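Local coordinates for phosphate transporter (Thermotoga maritima MSB8, PDB 6L85), which probably imports phosphate across the cell membrane, driven by sodium ions, as a bacterial relative of the human SLC20 carriers, at residues Ala90-Trp93 with Ile94-Thr98; Val392-Val395 with Leu396-Leu400. One frame throughout, in Å; residues are numbered along the deposited sequence.

Contact 1 (Ala90-Trp93 with Ile94-Thr98); sequences ASFW and ILIAT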
loop_
_atom_site.group_PDB
_atom_site.type_symbol
_atom_site.label_atom_id
_atom_site.label_comp_id
_atom_site.label_asym_id
_atom_site.label_seq_id
_atom_site.Cartn_x
_atom_site.Cartn_y
_atom_site.Cartn_z
ATOM N N ALA B 90 24.063 6.109 -20.690
ATOM C CA ALA B 90 23.099 5.032 -20.531
ATOM C C ALA B 90 21.748 5.429 -21.114
ATOM O O ALA B 90 21.145 4.654 -21.859
ATOM C CB ALA B 90 22.968 4.642 -19.058
ATOM N N SER B 91 21.266 6.633 -20.796
ATOM C CA SER B 91 19.989 7.091 -21.341
ATOM C C SER B 91 19.990 7.018 -22.853
ATOM O O SER B 91 19.014 6.568 -23.466
ATOM C CB SER B 91 19.717 8.533 -20.912
ATOM O OG SER B 91 19.479 8.587 -19.530
ATOM N N PHE B 92 21.078 7.501 -23.469
ATOM C CA PHE B 92 21.182 7.496 -24.921
ATOM C C PHE B 92 20.993 6.093 -25.474
ATOM O O PHE B 92 20.159 5.864 -26.367
ATOM C CB PHE B 92 22.542 8.056 -25.353
ATOM C CG PHE B 92 22.725 8.075 -26.831
ATOM C CD1 PHE B 92 22.120 9.059 -27.595
ATOM C CD2 PHE B 92 23.439 7.076 -27.466
ATOM C CE1 PHE B 92 22.250 9.070 -28.971
ATOM C CE2 PHE B 92 23.576 7.082 -28.853
ATOM C CZ PHE B 92 22.990 8.080 -29.600
ATOM N N TRP B 93 21.759 5.131 -24.956
ATOM C CA TRP B 93 21.655 3.794 -25.543
ATOM C C TRP B 93 20.320 3.119 -25.206
ATOM O O TRP B 93 19.762 2.396 -26.047
ATOM C CB TRP B 93 22.859 2.944 -25.133
ATOM C CG TRP B 93 24.038 3.425 -25.884
ATOM C CD1 TRP B 93 25.085 4.170 -25.398
ATOM C CD2 TRP B 93 24.262 3.289 -27.289
ATOM N NE1 TRP B 93 25.957 4.471 -26.410
ATOM C CE2 TRP B 93 25.480 3.945 -27.582
ATOM C CE3 TRP B 93 23.562 2.660 -28.328
ATOM C CZ2 TRP B 93 26.016 3.982 -28.869
ATOM C CZ3 TRP B 93 24.090 2.707 -29.607
ATOM C CH2 TRP B 93 25.310 3.360 -29.865
ATOM N N ILE B 94 19.784 3.342 -23.996
ATOM C CA ILE B 94 18.478 2.773 -23.660
ATOM C C ILE B 94 17.424 3.296 -24.626
ATOM O O ILE B 94 16.583 2.544 -25.115
ATOM C CB ILE B 94 18.061 3.082 -22.205
ATOM C CG1 ILE B 94 19.095 2.644 -21.149
ATOM C CG2 ILE B 94 16.697 2.438 -21.921
ATOM C CD1 ILE B 94 19.357 1.192 -21.155
ATOM N N LEU B 95 17.447 4.600 -24.903
ATOM C CA LEU B 95 16.431 5.188 -25.765
ATOM C C LEU B 95 16.576 4.715 -27.210
ATOM O O LEU B 95 15.567 4.501 -27.890
ATOM C CB LEU B 95 16.494 6.711 -25.680
ATOM C CG LEU B 95 15.949 7.283 -24.358
ATOM C CD1 LEU B 95 16.158 8.776 -24.257
ATOM C CD2 LEU B 95 14.484 6.938 -24.192
ATOM N N ILE B 96 17.814 4.540 -27.698
ATOM C CA ILE B 96 18.007 3.982 -29.039
ATOM C C ILE B 96 17.377 2.595 -29.114
ATOM O O ILE B 96 16.544 2.297 -29.995
ATOM C CB ILE B 96 19.509 3.937 -29.389
ATOM C CG1 ILE B 96 20.046 5.328 -29.718
ATOM C CG2 ILE B 96 19.786 2.970 -30.533
ATOM C CD1 ILE B 96 19.184 6.102 -30.668
ATOM N N ALA B 97 17.734 1.737 -28.157
ATOM C CA ALA B 97 17.180 0.390 -28.150
ATOM C C ALA B 97 15.657 0.426 -28.067
ATOM O O ALA B 97 14.969 -0.290 -28.805
ATOM C CB ALA B 97 17.771 -0.421 -26.998
ATOM N N THR B 98 15.110 1.251 -27.168
ATOM C CA THR B 98 13.660 1.324 -27.039
ATOM C C THR B 98 13.033 1.743 -28.358
ATOM O O THR B 98 12.049 1.142 -28.806
ATOM C CB THR B 98 13.258 2.297 -25.923
ATOM O OG1 THR B 98 13.768 1.836 -24.668
ATOM C CG2 THR B 98 11.715 2.421 -25.828
#
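Ile96 lays its CG1 over one face of the Phe92 ring, 4.2 Å from the ring centroid and 19° off the normal, a CH-pi contact between residues one helical turn apart. The methylene sits toward the rim of the ring, 4.0 Å from CZ and equally near CE2. Phe92 brings its ring there with CG anti to the backbone N (chi1 180°), and the two side chains run side by side, pointing the same way. At the edge of the phenyl ring, in its plane, lies Trp93 CD1, while Phe92 CD2 stands over one face of the indole. Ile96 CB meets the indole obliquely and more distantly, 4.4 Å from CE3. The indole's NE1 is hydrogen-bonded to Thr388 OG1, and the Trp93 side chain packs on Ile381, Thr384 and Val385 of helix 368-400.

Beneath the side chains the amides of Ile94, Leu95, Ile96 and Ala97 hydrogen-bond to the carbonyls four residues back. Ile94 O accepts twice, from Thr98 N and from Thr98 OG1 at 2.9 Å, the hydroxyl lying above the carbonyl plane. That hydroxyl also bonds to Asn21 ND2. Asn21 and Val104, on which Ile94 packs, both belong to a sodium site, which Ile94 and Thr98 thus adjoin. Phe92 and Ile96, elsewhere on the same alpha helix, form an i/i+4 aromatic-aliphatic pair with the phenyl ring on the protein surface.

Contact 2 (Val392-Val395 with Leu396-Leu400); sequences VYWV and LKLIL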
loop_
_atom_site.group_PDB
_atom_site.type_symbol
_atom_site.label_atom_id
_atom_site.label_comp_id
_atom_site.label_asym_id
_atom_site.label_seq_id
_atom_site.Cartn_x
_atom_site.Cartn_y
_atom_site.Cartn_z
ATOM N N VAL B 392 31.924 11.082 -23.193
ATOM C CA VAL B 392 31.201 12.251 -22.689
ATOM C C VAL B 392 31.989 12.916 -21.572
ATOM O O VAL B 392 32.084 14.146 -21.503
ATOM C CB VAL B 392 29.785 11.864 -22.211
ATOM C CG1 VAL B 392 29.146 13.037 -21.454
ATOM C CG2 VAL B 392 28.913 11.449 -23.390
ATOM N N TYR B 393 32.581 12.115 -20.688
ATOM C CA TYR B 393 33.287 12.679 -19.549
ATOM C C TYR B 393 34.514 13.461 -19.999
ATOM O O TYR B 393 34.749 14.577 -19.527
ATOM C CB TYR B 393 33.677 11.567 -18.583
ATOM C CG TYR B 393 34.514 12.058 -17.428
ATOM C CD1 TYR B 393 33.984 12.946 -16.497
ATOM C CD2 TYR B 393 35.832 11.632 -17.261
ATOM C CE1 TYR B 393 34.737 13.398 -15.431
ATOM C CE2 TYR B 393 36.600 12.083 -16.192
ATOM C CZ TYR B 393 36.042 12.971 -15.286
ATOM O OH TYR B 393 36.759 13.441 -14.213
ATOM N N TRP B 394 35.305 12.895 -20.918
ATOM C CA TRP B 394 36.504 13.583 -21.395
ATOM C C TRP B 394 36.134 14.835 -22.184
ATOM O O TRP B 394 36.734 15.908 -21.996
ATOM C CB TRP B 394 37.337 12.615 -22.239
ATOM C CG TRP B 394 38.495 13.236 -22.969
ATOM C CD1 TRP B 394 39.785 13.361 -22.522
ATOM C CD2 TRP B 394 38.466 13.821 -24.280
ATOM N NE1 TRP B 394 40.552 13.989 -23.475
ATOM C CE2 TRP B 394 39.768 14.279 -24.563
ATOM C CE3 TRP B 394 37.464 13.997 -25.243
ATOM C CZ2 TRP B 394 40.098 14.884 -25.775
ATOM C CZ3 TRP B 394 37.787 14.618 -26.438
ATOM C CH2 TRP B 394 39.095 15.055 -26.693
ATOM N N VAL B 395 35.148 14.717 -23.076
ATOM C CA VAL B 395 34.642 15.877 -23.802
ATOM C C VAL B 395 34.258 16.977 -22.815
ATOM O O VAL B 395 34.735 18.117 -22.908
ATOM C CB VAL B 395 33.463 15.452 -24.700
ATOM C CG1 VAL B 395 32.557 16.616 -25.031
ATOM C CG2 VAL B 395 33.971 14.798 -25.973
ATOM N N LEU B 396 33.430 16.631 -21.825
ATOM C CA LEU B 396 33.032 17.557 -20.767
ATOM C C LEU B 396 34.241 18.202 -20.093
ATOM O O LEU B 396 34.303 19.428 -19.931
ATOM C CB LEU B 396 32.206 16.799 -19.725
ATOM C CG LEU B 396 31.061 17.510 -19.045
ATOM C CD1 LEU B 396 30.261 18.252 -20.098
ATOM C CD2 LEU B 396 30.209 16.472 -18.323
ATOM N N LYS B 397 35.190 17.376 -19.652
ATOM C CA LYS B 397 36.352 17.888 -18.945
ATOM C C LYS B 397 37.050 18.954 -19.772
ATOM O O LYS B 397 37.454 20.002 -19.249
ATOM C CB LYS B 397 37.310 16.740 -18.627
ATOM C CG LYS B 397 37.792 16.758 -17.186
ATOM C CD LYS B 397 38.529 15.477 -16.836
ATOM C CE LYS B 397 40.033 15.609 -17.024
ATOM N NZ LYS B 397 40.734 14.325 -16.670
ATOM N N LEU B 398 37.146 18.723 -21.062
ATOM C CA LEU B 398 37.691 19.712 -21.946
ATOM C C LEU B 398 36.835 20.948 -21.935
ATOM O O LEU B 398 37.240 21.984 -21.470
ATOM C CB LEU B 398 37.730 19.179 -23.363
ATOM C CG LEU B 398 38.787 18.156 -23.708
ATOM C CD1 LEU B 398 38.738 17.830 -25.180
ATOM C CD2 LEU B 398 40.151 18.684 -23.349
ATOM N N ILE B 399 35.644 20.836 -22.474
ATOM C CA ILE B 399 34.798 22.009 -22.696
ATOM C C ILE B 399 34.779 22.905 -21.470
ATOM O O ILE B 399 34.793 24.142 -21.580
ATOM C CB ILE B 399 33.370 21.616 -23.094
ATOM C CG1 ILE B 399 33.342 20.815 -24.408
ATOM C CG2 ILE B 399 32.514 22.811 -23.379
ATOM C CD1 ILE B 399 33.408 19.361 -24.255
ATOM N N LEU B 400 34.769 22.302 -20.286
ATOM C CA LEU B 400 34.894 23.102 -19.076
ATOM C C LEU B 400 36.240 23.818 -19.045
ATOM O O LEU B 400 36.302 25.048 -18.929
ATOM C CB LEU B 400 34.717 22.217 -17.831
ATOM C CG LEU B 400 33.330 21.602 -17.604
ATOM C CD1 LEU B 400 33.200 21.084 -16.170
ATOM C CD2 LEU B 400 32.212 22.586 -17.926
#
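Tyr393 and Lys397 meet with their side chains crossing at a slant, one turn apart on the helix. The lysine touches with its CD methylene, 3.8 Å from Tyr393 OH and 3.9 Å from CZ, and it approaches the phenol obliquely. An extended chi2 (170°) carries Lys397 CD out to the phenol. The phenol is anchored elsewhere: its OH is hydrogen-bonded to Glu78 OE1, and its ring makes an edge-to-face contact with Phe117.

Trp394 and Leu398 also run across each other, here with a methyl over a flat group. Leu398 CD1 lies above one face of the indole, over the six-membered ring and toward its rim, in a CH-pi arrangement; the modelled approach is too short to trust, and its exact distance is doubtful. Trp394 CG is anti to its backbone N (chi1 171°), with the indole face lying beneath that methyl. Val395 and Ile399, by contrast, lie side by side and point the same way, but the closeness of Ile399 CD1 to Val395 is doubtful.

The main chain carries the regular ladder: the amides of Leu396, Lys397 and Leu398 hydrogen-bond to the carbonyls of Val392, Tyr393 and Trp394, with Lys397 N 2.8 Å from Tyr393 O. Such i/i+4 pairs are those of an alpha helix, here the last turns of the C-terminal helix 368-400, with Tyr393 turned into the protein and Trp394, Val395 and Leu398 on its surface.

In the fold
From the N terminus the chain first passes through helix 2-32, then reaches contact 1 near the end of helix 76-99; contact 2 comes much later, at the C-terminal end of helix 368-400. Each lies within one continuous helix, so neither closes a loop, and the two follow in series without nesting or crossing. Their centres are 21 Å apart and their nearest atoms about 7 Å. The same two helices nevertheless meet at both places: contact 1 faces the earlier part of helix 368-400 (Ile381 to Thr388), while Val392 and Tyr393 reach back to Ser85 on helix 76-99. Helix 106-121 touches Ala90, Ile94 and Tyr393, joining the three helices into one packed group.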